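Local coordinates for heavy-metal chelation domain-containing protein (Pyrococcus horikoshii, PDB 3NPG) that is of unknown function but probably chelates heavy-metal ions through a Rossmann-like domain, at residues E158-A172 / M182-T196. Residues are numbered along the deposited sequence; the frame is centred on the assembly and turned at random.
Sequences EYHILPEVDGIIASA and MILDRAKKAKLIVIT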
ATOM      1  N   GLU A 158      10.141 -13.678   8.616  1.00 28.63           N
ATOM      2  CA  GLU A 158      11.549 -13.517   9.006  1.00 27.24           C
ATOM      3  C   GLU A 158      11.796 -14.185  10.346  1.00 32.32           C
ATOM      4  O   GLU A 158      12.727 -14.981  10.478  1.00 33.15           O
ATOM      5  CB  GLU A 158      11.929 -12.029   9.091  1.00 27.53           C
ATOM      6  CG  GLU A 158      11.976 -11.323   7.748  1.00 33.69           C
ATOM      7  CD  GLU A 158      12.215  -9.826   7.827  1.00 45.44           C
ATOM      8  OE1 GLU A 158      12.505  -9.326   8.935  1.00 36.35           O
ATOM      9  OE2 GLU A 158      12.117  -9.155   6.778  1.00 43.40           O
ATOM     10  N   TYR A 159      10.905 -13.924  11.326  1.00 28.34           N
ATOM     11  CA  TYR A 159      10.991 -14.470  12.685  1.00 28.12           C
ATOM     12  C   TYR A 159      11.161 -16.006  12.688  1.00 33.24           C
ATOM     13  O   TYR A 159      11.837 -16.547  13.564  1.00 32.81           O
ATOM     14  CB  TYR A 159       9.742 -14.064  13.497  1.00 28.71           C
ATOM     15  CG  TYR A 159       9.850 -14.360  14.977  1.00 29.80           C
ATOM     16  CD1 TYR A 159      10.368 -13.418  15.860  1.00 31.48           C
ATOM     17  CD2 TYR A 159       9.381 -15.560  15.504  1.00 30.96           C
ATOM     18  CE1 TYR A 159      10.463 -13.682  17.227  1.00 32.23           C
ATOM     19  CE2 TYR A 159       9.484 -15.841  16.866  1.00 32.40           C
ATOM     20  CZ  TYR A 159      10.028 -14.899  17.725  1.00 39.30           C
ATOM     21  OH  TYR A 159      10.130 -15.169  19.067  1.00 40.26           O
ATOM     22  N   HIS A 160      10.568 -16.696  11.693  1.00 30.45           N
ATOM     23  CA  HIS A 160      10.600 -18.158  11.625  1.00 30.76           C
ATOM     24  C   HIS A 160      11.709 -18.705  10.704  1.00 34.12           C
ATOM     25  O   HIS A 160      12.162 -19.829  10.908  1.00 34.78           O
ATOM     26  CB  HIS A 160       9.231 -18.703  11.193  1.00 31.96           C
ATOM     27  CG  HIS A 160       8.082 -18.106  11.945  1.00 35.50           C
ATOM     28  ND1 HIS A 160       7.763 -18.520  13.226  1.00 37.82           N
ATOM     29  CD2 HIS A 160       7.209 -17.143  11.566  1.00 36.91           C
ATOM     30  CE1 HIS A 160       6.711 -17.802  13.584  1.00 37.28           C
ATOM     31  NE2 HIS A 160       6.341 -16.960  12.618  1.00 37.11           N
ATOM     32  N   ILE A 161      12.124 -17.929   9.677  1.00 29.02           N
ATOM     33  CA  ILE A 161      13.129 -18.398   8.705  1.00 28.18           C
ATOM     34  C   ILE A 161      14.578 -18.007   9.085  1.00 31.72           C
ATOM     35  O   ILE A 161      15.497 -18.804   8.870  1.00 32.05           O
ATOM     36  CB  ILE A 161      12.749 -17.999   7.243  1.00 30.36           C
ATOM     37  CG1 ILE A 161      11.402 -18.654   6.831  1.00 30.50           C
ATOM     38  CG2 ILE A 161      13.877 -18.366   6.245  1.00 30.89           C
ATOM     39  CD1 ILE A 161      10.787 -18.103   5.565  1.00 34.42           C
ATOM     40  N   LEU A 162      14.768 -16.815   9.713  1.00 27.24           N
ATOM     41  CA  LEU A 162      16.103 -16.347  10.142  1.00 26.78           C
ATOM     42  C   LEU A 162      16.886 -17.376  11.013  1.00 30.69           C
ATOM     43  O   LEU A 162      18.084 -17.544  10.796  1.00 30.26           O
ATOM     44  CB  LEU A 162      16.025 -14.975  10.852  1.00 26.55           C
ATOM     45  CG  LEU A 162      15.709 -13.765   9.957  1.00 30.40           C
ATOM     46  CD1 LEU A 162      15.361 -12.564  10.785  1.00 30.43           C
ATOM     47  CD2 LEU A 162      16.866 -13.445   9.028  1.00 31.99           C
ATOM     48  N   PRO A 163      16.227 -18.131  11.953  1.00 27.70           N
ATOM     49  CA  PRO A 163      16.987 -19.116  12.753  1.00 28.28           C
ATOM     50  C   PRO A 163      17.498 -20.318  11.941  1.00 32.80           C
ATOM     51  O   PRO A 163      18.286 -21.110  12.461  1.00 32.91           O
ATOM     52  CB  PRO A 163      15.974 -19.559  13.827  1.00 30.54           C
ATOM     53  CG  PRO A 163      14.891 -18.531  13.798  1.00 34.32           C
ATOM     54  CD  PRO A 163      14.821 -18.060  12.398  1.00 29.28           C
ATOM     55  N   GLU A 164      17.055 -20.451  10.665  1.00 29.23           N
ATOM     56  CA  GLU A 164      17.423 -21.595   9.815  1.00 29.98           C
ATOM     57  C   GLU A 164      18.518 -21.266   8.773  1.00 34.78           C
ATOM     58  O   GLU A 164      19.030 -22.182   8.114  1.00 35.49           O
ATOM     59  CB  GLU A 164      16.176 -22.175   9.110  1.00 31.56           C
ATOM     60  CG  GLU A 164      15.051 -22.580  10.056  1.00 41.62           C
ATOM     61  CD  GLU A 164      15.390 -23.675  11.049  1.00 57.32           C
ATOM     62  OE1 GLU A 164      16.216 -24.553  10.710  1.00 50.31           O
ATOM     63  OE2 GLU A 164      14.789 -23.683  12.147  1.00 52.23           O
ATOM     64  N   VAL A 165      18.870 -19.971   8.619  1.00 30.07           N
ATOM     65  CA  VAL A 165      19.846 -19.536   7.607  1.00 28.92           C
ATOM     66  C   VAL A 165      21.281 -19.410   8.163  1.00 33.28           C
ATOM     67  O   VAL A 165      21.469 -19.117   9.348  1.00 32.48           O
ATOM     68  CB  VAL A 165      19.391 -18.253   6.867  1.00 31.55           C
ATOM     69  CG1 VAL A 165      18.075 -18.485   6.140  1.00 31.05           C
ATOM     70  CG2 VAL A 165      19.283 -17.071   7.828  1.00 30.93           C
ATOM     71  N   ASP A 166      22.287 -19.608   7.288  1.00 30.72           N
ATOM     72  CA  ASP A 166      23.706 -19.541   7.660  1.00 30.97           C
ATOM     73  C   ASP A 166      24.269 -18.147   7.399  1.00 33.33           C
ATOM     74  O   ASP A 166      25.290 -17.772   7.980  1.00 32.94           O
ATOM     75  CB  ASP A 166      24.515 -20.587   6.878  1.00 33.68           C
ATOM     76  CG  ASP A 166      23.841 -21.931   6.804  1.00 48.29           C
ATOM     77  OD1 ASP A 166      23.793 -22.628   7.839  1.00 52.30           O
ATOM     78  OD2 ASP A 166      23.338 -22.281   5.717  1.00 52.01           O
ATOM     79  N   GLY A 167      23.635 -17.419   6.482  1.00 28.64           N
ATOM     80  CA  GLY A 167      24.040 -16.066   6.126  1.00 27.47           C
ATOM     81  C   GLY A 167      22.869 -15.116   6.010  1.00 29.71           C
ATOM     82  O   GLY A 167      21.776 -15.520   5.601  1.00 28.81           O
ATOM     83  N   ILE A 168      23.078 -13.844   6.394  1.00 25.97           N
ATOM     84  CA  ILE A 168      22.034 -12.814   6.326  1.00 25.47           C
ATOM     85  C   ILE A 168      22.550 -11.556   5.632  1.00 29.84           C
ATOM     86  O   ILE A 168      23.580 -11.007   6.036  1.00 28.95           O
ATOM     87  CB  ILE A 168      21.461 -12.495   7.745  1.00 28.57           C
ATOM     88  CG1 ILE A 168      20.731 -13.716   8.336  1.00 29.59           C
ATOM     89  CG2 ILE A 168      20.536 -11.261   7.708  1.00 28.38           C
ATOM     90  CD1 ILE A 168      20.527 -13.650   9.782  1.00 35.79           C
ATOM     91  N   ILE A 169      21.830 -11.095   4.586  1.00 26.50           N
ATOM     92  CA  ILE A 169      22.131  -9.826   3.918  1.00 25.88           C
ATOM     93  C   ILE A 169      20.949  -8.899   4.128  1.00 29.76           C
ATOM     94  O   ILE A 169      19.936  -9.019   3.431  1.00 30.20           O
ATOM     95  CB  ILE A 169      22.488 -10.012   2.407  1.00 28.89           C
ATOM     96  CG1 ILE A 169      23.663 -10.991   2.227  1.00 30.02           C
ATOM     97  CG2 ILE A 169      22.791  -8.665   1.744  1.00 28.31           C
ATOM     98  CD1 ILE A 169      23.952 -11.311   0.818  1.00 40.04           C
ATOM     99  N   ALA A 170      21.016  -8.067   5.191  1.00 25.52           N
ATOM    100  CA  ALA A 170      19.916  -7.177   5.564  1.00 24.58           C
ATOM    101  C   ALA A 170      20.156  -5.775   5.077  1.00 28.14           C
ATOM    102  O   ALA A 170      21.220  -5.202   5.340  1.00 28.28           O
ATOM    103  CB  ALA A 170      19.728  -7.179   7.077  1.00 25.12           C
ATOM    104  N   SER A 171      19.167  -5.201   4.357  1.00 23.74           N
ATOM    105  CA  SER A 171      19.236  -3.821   3.894  1.00 22.98           C
ATOM    106  C   SER A 171      19.453  -2.913   5.089  1.00 27.98           C
ATOM    107  O   SER A 171      18.798  -3.090   6.121  1.00 28.05           O
ATOM    108  CB  SER A 171      17.948  -3.434   3.174  1.00 25.77           C
ATOM    109  OG  SER A 171      17.970  -2.076   2.765  1.00 33.64           O
ATOM    110  N   ALA A 172      20.401  -1.968   4.974  1.00 24.27           N
ATOM    111  CA  ALA A 172      20.749  -1.057   6.059  1.00 23.64           C
ATOM    112  C   ALA A 172      19.546  -0.221   6.544  1.00 27.25           C
ATOM    113  O   ALA A 172      19.621   0.411   7.602  1.00 27.23           O
ATOM    114  CB  ALA A 172      21.887  -0.155   5.630  1.00 24.38           C
HETATM  115  N   MSE A 182      15.411  -7.389  16.137  1.00 21.84           N
HETATM  116  CA  MSE A 182      14.747  -8.685  15.938  1.00 21.57           C
HETATM  117  C   MSE A 182      15.590  -9.604  15.036  1.00 27.36           C
HETATM  118  O   MSE A 182      15.800 -10.773  15.376  1.00 28.29           O
HETATM  119  CB  MSE A 182      13.333  -8.481  15.344  1.00 23.27           C
HETATM  120  CG  MSE A 182      12.544  -9.792  15.142  1.00 29.85           C
HETATM  121 SE   MSE A 182      12.874 -10.634  13.416  0.75 36.74          SE
HETATM  122  CE  MSE A 182      12.207  -9.237  12.257  1.00 32.63           C
ATOM    123  N   ILE A 183      16.082  -9.066  13.889  1.00 23.78           N
ATOM    124  CA  ILE A 183      16.901  -9.814  12.927  1.00 23.57           C
ATOM    125  C   ILE A 183      18.100 -10.478  13.608  1.00 29.40           C
ATOM    126  O   ILE A 183      18.341 -11.670  13.401  1.00 30.39           O
ATOM    127  CB  ILE A 183      17.325  -8.902  11.729  1.00 25.73           C
ATOM    128  CG1 ILE A 183      16.101  -8.545  10.853  1.00 25.46           C
ATOM    129  CG2 ILE A 183      18.448  -9.560  10.887  1.00 25.94           C
ATOM    130  CD1 ILE A 183      16.299  -7.313   9.961  1.00 28.14           C
ATOM    131  N   LEU A 184      18.816  -9.725  14.463  1.00 26.09           N
ATOM    132  CA  LEU A 184      19.982 -10.249  15.184  1.00 26.01           C
ATOM    133  C   LEU A 184      19.588 -11.277  16.241  1.00 30.58           C
ATOM    134  O   LEU A 184      20.274 -12.283  16.398  1.00 31.06           O
ATOM    135  CB  LEU A 184      20.795  -9.105  15.813  1.00 25.78           C
ATOM    136  CG  LEU A 184      21.464  -8.144  14.819  1.00 29.64           C
ATOM    137  CD1 LEU A 184      22.114  -6.992  15.536  1.00 29.89           C
ATOM    138  CD2 LEU A 184      22.483  -8.872  13.950  1.00 31.77           C
ATOM    139  N   ASP A 185      18.462 -11.046  16.940  1.00 28.08           N
ATOM    140  CA  ASP A 185      17.964 -11.979  17.956  1.00 29.11           C
ATOM    141  C   ASP A 185      17.575 -13.326  17.329  1.00 33.02           C
ATOM    142  O   ASP A 185      17.820 -14.377  17.931  1.00 33.75           O
ATOM    143  CB  ASP A 185      16.766 -11.368  18.712  1.00 31.61           C
ATOM    144  CG  ASP A 185      15.982 -12.367  19.566  1.00 49.46           C
ATOM    145  OD1 ASP A 185      16.612 -13.063  20.401  1.00 52.17           O
ATOM    146  OD2 ASP A 185      14.734 -12.423  19.423  1.00 56.12           O
ATOM    147  N   ARG A 186      16.990 -13.296  16.111  1.00 27.74           N
ATOM    148  CA  ARG A 186      16.543 -14.514  15.432  1.00 26.99           C
ATOM    149  C   ARG A 186      17.645 -15.166  14.592  1.00 30.97           C
ATOM    150  O   ARG A 186      17.474 -16.293  14.131  1.00 31.26           O
ATOM    151  CB  ARG A 186      15.284 -14.238  14.586  1.00 25.24           C
ATOM    152  CG  ARG A 186      14.079 -13.750  15.416  1.00 27.54           C
ATOM    153  CD  ARG A 186      13.699 -14.734  16.516  1.00 30.14           C
ATOM    154  NE  ARG A 186      13.066 -15.941  15.978  1.00 32.02           N
ATOM    155  CZ  ARG A 186      12.811 -17.033  16.698  1.00 40.04           C
ATOM    156  NH1 ARG A 186      13.150 -17.085  17.980  1.00 20.32           N
ATOM    157  NH2 ARG A 186      12.225 -18.081  16.138  1.00 26.64           N
ATOM    158  N   ALA A 187      18.801 -14.487  14.446  1.00 27.27           N
ATOM    159  CA  ALA A 187      19.952 -15.026  13.706  1.00 26.98           C
ATOM    160  C   ALA A 187      20.709 -16.057  14.563  1.00 30.96           C
ATOM    161  O   ALA A 187      21.879 -15.849  14.904  1.00 31.35           O
ATOM    162  CB  ALA A 187      20.881 -13.895  13.306  1.00 27.27           C
ATOM    163  N   LYS A 188      20.027 -17.167  14.916  1.00 26.96           N
ATOM    164  CA  LYS A 188      20.546 -18.200  15.826  1.00 27.02           C
ATOM    165  C   LYS A 188      21.758 -18.954  15.265  1.00 33.67           C
ATOM    166  O   LYS A 188      22.706 -19.223  16.005  1.00 35.02           O
ATOM    167  CB  LYS A 188      19.430 -19.214  16.198  1.00 27.81           C
ATOM    168  CG  LYS A 188      18.109 -18.582  16.642  1.00 22.89           C
ATOM    169  CD  LYS A 188      18.185 -17.987  18.040  1.00 26.88           C
ATOM    170  CE  LYS A 188      16.833 -17.511  18.511  1.00 28.24           C
ATOM    171  NZ  LYS A 188      16.935 -16.721  19.762  1.00 37.94           N
ATOM    172  N   LYS A 189      21.704 -19.335  13.975  1.00 30.18           N
ATOM    173  CA  LYS A 189      22.699 -20.208  13.342  1.00 30.41           C
ATOM    174  C   LYS A 189      23.578 -19.446  12.294  1.00 33.07           C
ATOM    175  O   LYS A 189      24.527 -20.021  11.736  1.00 31.84           O
ATOM    176  CB  LYS A 189      21.966 -21.399  12.687  1.00 33.51           C
ATOM    177  CG  LYS A 189      22.855 -22.508  12.185  1.00 55.84           C
ATOM    178  CD  LYS A 189      22.042 -23.716  11.754  1.00 67.21           C
ATOM    179  CE  LYS A 189      21.953 -23.840  10.254  1.00 75.55           C
ATOM    180  NZ  LYS A 189      21.234 -25.073   9.848  1.00 84.95           N
ATOM    181  N   ALA A 190      23.269 -18.155  12.051  1.00 29.11           N
ATOM    182  CA  ALA A 190      23.996 -17.363  11.060  1.00 27.86           C
ATOM    183  C   ALA A 190      25.405 -17.045  11.510  1.00 32.81           C
ATOM    184  O   ALA A 190      25.616 -16.615  12.649  1.00 32.69           O
ATOM    185  CB  ALA A 190      23.242 -16.087  10.744  1.00 27.49           C
ATOM    186  N   LYS A 191      26.382 -17.304  10.633  1.00 30.14           N
ATOM    187  CA  LYS A 191      27.801 -17.032  10.908  1.00 30.57           C
ATOM    188  C   LYS A 191      28.275 -15.777  10.157  1.00 33.90           C
ATOM    189  O   LYS A 191      29.353 -15.242  10.445  1.00 33.82           O
ATOM    190  CB  LYS A 191      28.683 -18.262  10.550  1.00 34.24           C
ATOM    191  CG  LYS A 191      28.239 -19.019   9.292  1.00 51.31           C
ATOM    192  CD  LYS A 191      28.998 -20.329   9.132  1.00 62.35           C
ATOM    193  CE  LYS A 191      28.568 -21.072   7.902  1.00 70.81           C
ATOM    194  NZ  LYS A 191      29.318 -22.341   7.740  1.00 78.74           N
ATOM    195  N   LEU A 192      27.435 -15.278   9.236  1.00 29.68           N
ATOM    196  CA  LEU A 192      27.741 -14.123   8.407  1.00 28.64           C
ATOM    197  C   LEU A 192      26.510 -13.199   8.317  1.00 31.49           C
ATOM    198  O   LEU A 192      25.494 -13.589   7.746  1.00 31.56           O
ATOM    199  CB  LEU A 192      28.163 -14.610   7.000  1.00 28.82           C
ATOM    200  CG  LEU A 192      28.583 -13.539   5.990  1.00 33.58           C
ATOM    201  CD1 LEU A 192      29.891 -12.882   6.395  1.00 34.02           C
ATOM    202  CD2 LEU A 192      28.735 -14.134   4.632  1.00 37.04           C
ATOM    203  N   ILE A 193      26.582 -12.002   8.949  1.00 26.72           N
ATOM    204  CA  ILE A 193      25.491 -11.015   8.926  1.00 25.45           C
ATOM    205  C   ILE A 193      25.996  -9.703   8.336  1.00 29.66           C
ATOM    206  O   ILE A 193      26.828  -9.026   8.948  1.00 29.24           O
ATOM    207  CB  ILE A 193      24.847 -10.824  10.336  1.00 28.02           C
ATOM    208  CG1 ILE A 193      24.323 -12.177  10.892  1.00 28.96           C
ATOM    209  CG2 ILE A 193      23.728  -9.764  10.291  1.00 26.59           C
ATOM    210  CD1 ILE A 193      23.932 -12.153  12.300  1.00 35.09           C
ATOM    211  N   VAL A 194      25.530  -9.370   7.119  1.00 26.85           N
ATOM    212  CA  VAL A 194      25.966  -8.168   6.403  1.00 26.47           C
ATOM    213  C   VAL A 194      24.851  -7.120   6.362  1.00 30.92           C
ATOM    214  O   VAL A 194      23.755  -7.401   5.869  1.00 30.65           O
ATOM    215  CB  VAL A 194      26.471  -8.511   4.970  1.00 30.12           C
ATOM    216  CG1 VAL A 194      27.100  -7.294   4.306  1.00 29.30           C
ATOM    217  CG2 VAL A 194      27.451  -9.677   4.997  1.00 30.70           C
ATOM    218  N   ILE A 195      25.133  -5.911   6.865  1.00 27.81           N
ATOM    219  CA  ILE A 195      24.193  -4.786   6.798  1.00 27.41           C
ATOM    220  C   ILE A 195      24.604  -3.901   5.614  1.00 30.43           C
ATOM    221  O   ILE A 195      25.646  -3.245   5.668  1.00 29.13           O
ATOM    222  CB  ILE A 195      24.146  -4.003   8.154  1.00 30.88           C
ATOM    223  CG1 ILE A 195      23.908  -4.960   9.369  1.00 31.73           C
ATOM    224  CG2 ILE A 195      23.116  -2.874   8.117  1.00 31.74           C
ATOM    225  CD1 ILE A 195      22.632  -5.880   9.277  1.00 39.96           C
ATOM    226  N   THR A 196      23.867  -4.005   4.494  1.00 27.98           N
ATOM    227  CA  THR A 196      24.252  -3.356   3.242  1.00 28.04           C
ATOM    228  C   THR A 196      23.384  -2.157   2.869  1.00 31.30           C
ATOM    229  O   THR A 196      22.163  -2.196   3.028  1.00 31.14           O
ATOM    230  CB  THR A 196      24.352  -4.390   2.102  1.00 37.99           C
ATOM    231  OG1 THR A 196      24.889  -3.756   0.940  1.00 41.42           O
ATOM    232  CG2 THR A 196      23.008  -5.034   1.771  1.00 35.69           C
TER
HETATM  233  O   HOH W   1      25.638 -22.369  10.417  1.00 22.24           O
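A beta-alpha-beta crossover of the Rossmann-like domain sets Ile-168 beside Ile-193 and Ala-170 beside Ile-195: strands 167-171 and 192-196 run parallel, 6° apart, and helix 180-186 joins them across one face of the sheet. The ladder alternates between Leu-192 O to Ile-168 N, Ile-168 O to Val-194 N, Val-194 O to Ala-170 N and Ala-170 O to Thr-196 N. Strands 118-122 and 214-220 flank the pair. Ile-168 CG2 faces Ile-183 CG2 of the crossing helix, while Ile-168 CD1 meets Ala-187 CB at 3.6 Å and also Ala-190 CB in the loop that follows. The other face carries Ile-169 and Val-194, packed against helix 107-112, and Ile-169 CG2 touches Thr-196 CG2 at 3.6 Å.

Where the two helices meet, Arg-186 lies flat over the Tyr-159 ring, planes 7° apart and CZ 3.8 Å from the ring centroid, a cation-pi stack; Pro-163 CG covers the guanidinium's opposite face. Bends at chi2 and chi3 fold the arginine back, so that NE and NH2 grip Tyr-159 O side-on in the guanidinium plane, NE at 2.8 Å on a lone pair. A leucine in place of Arg-186 offers no N-H to that carbonyl, which would probably be left without either donor, and the Tyr-159 ring would be freer to shift. The ring also packs on Met-182 of a second subunit. At the start of the strands Lys-191 N binds Asp-166 O, Asp-166 OD2 accepts from Arg-118 N, and a water donates to both Asp-166 OD1 and Lys-189 O, 2.9 Å from the latter.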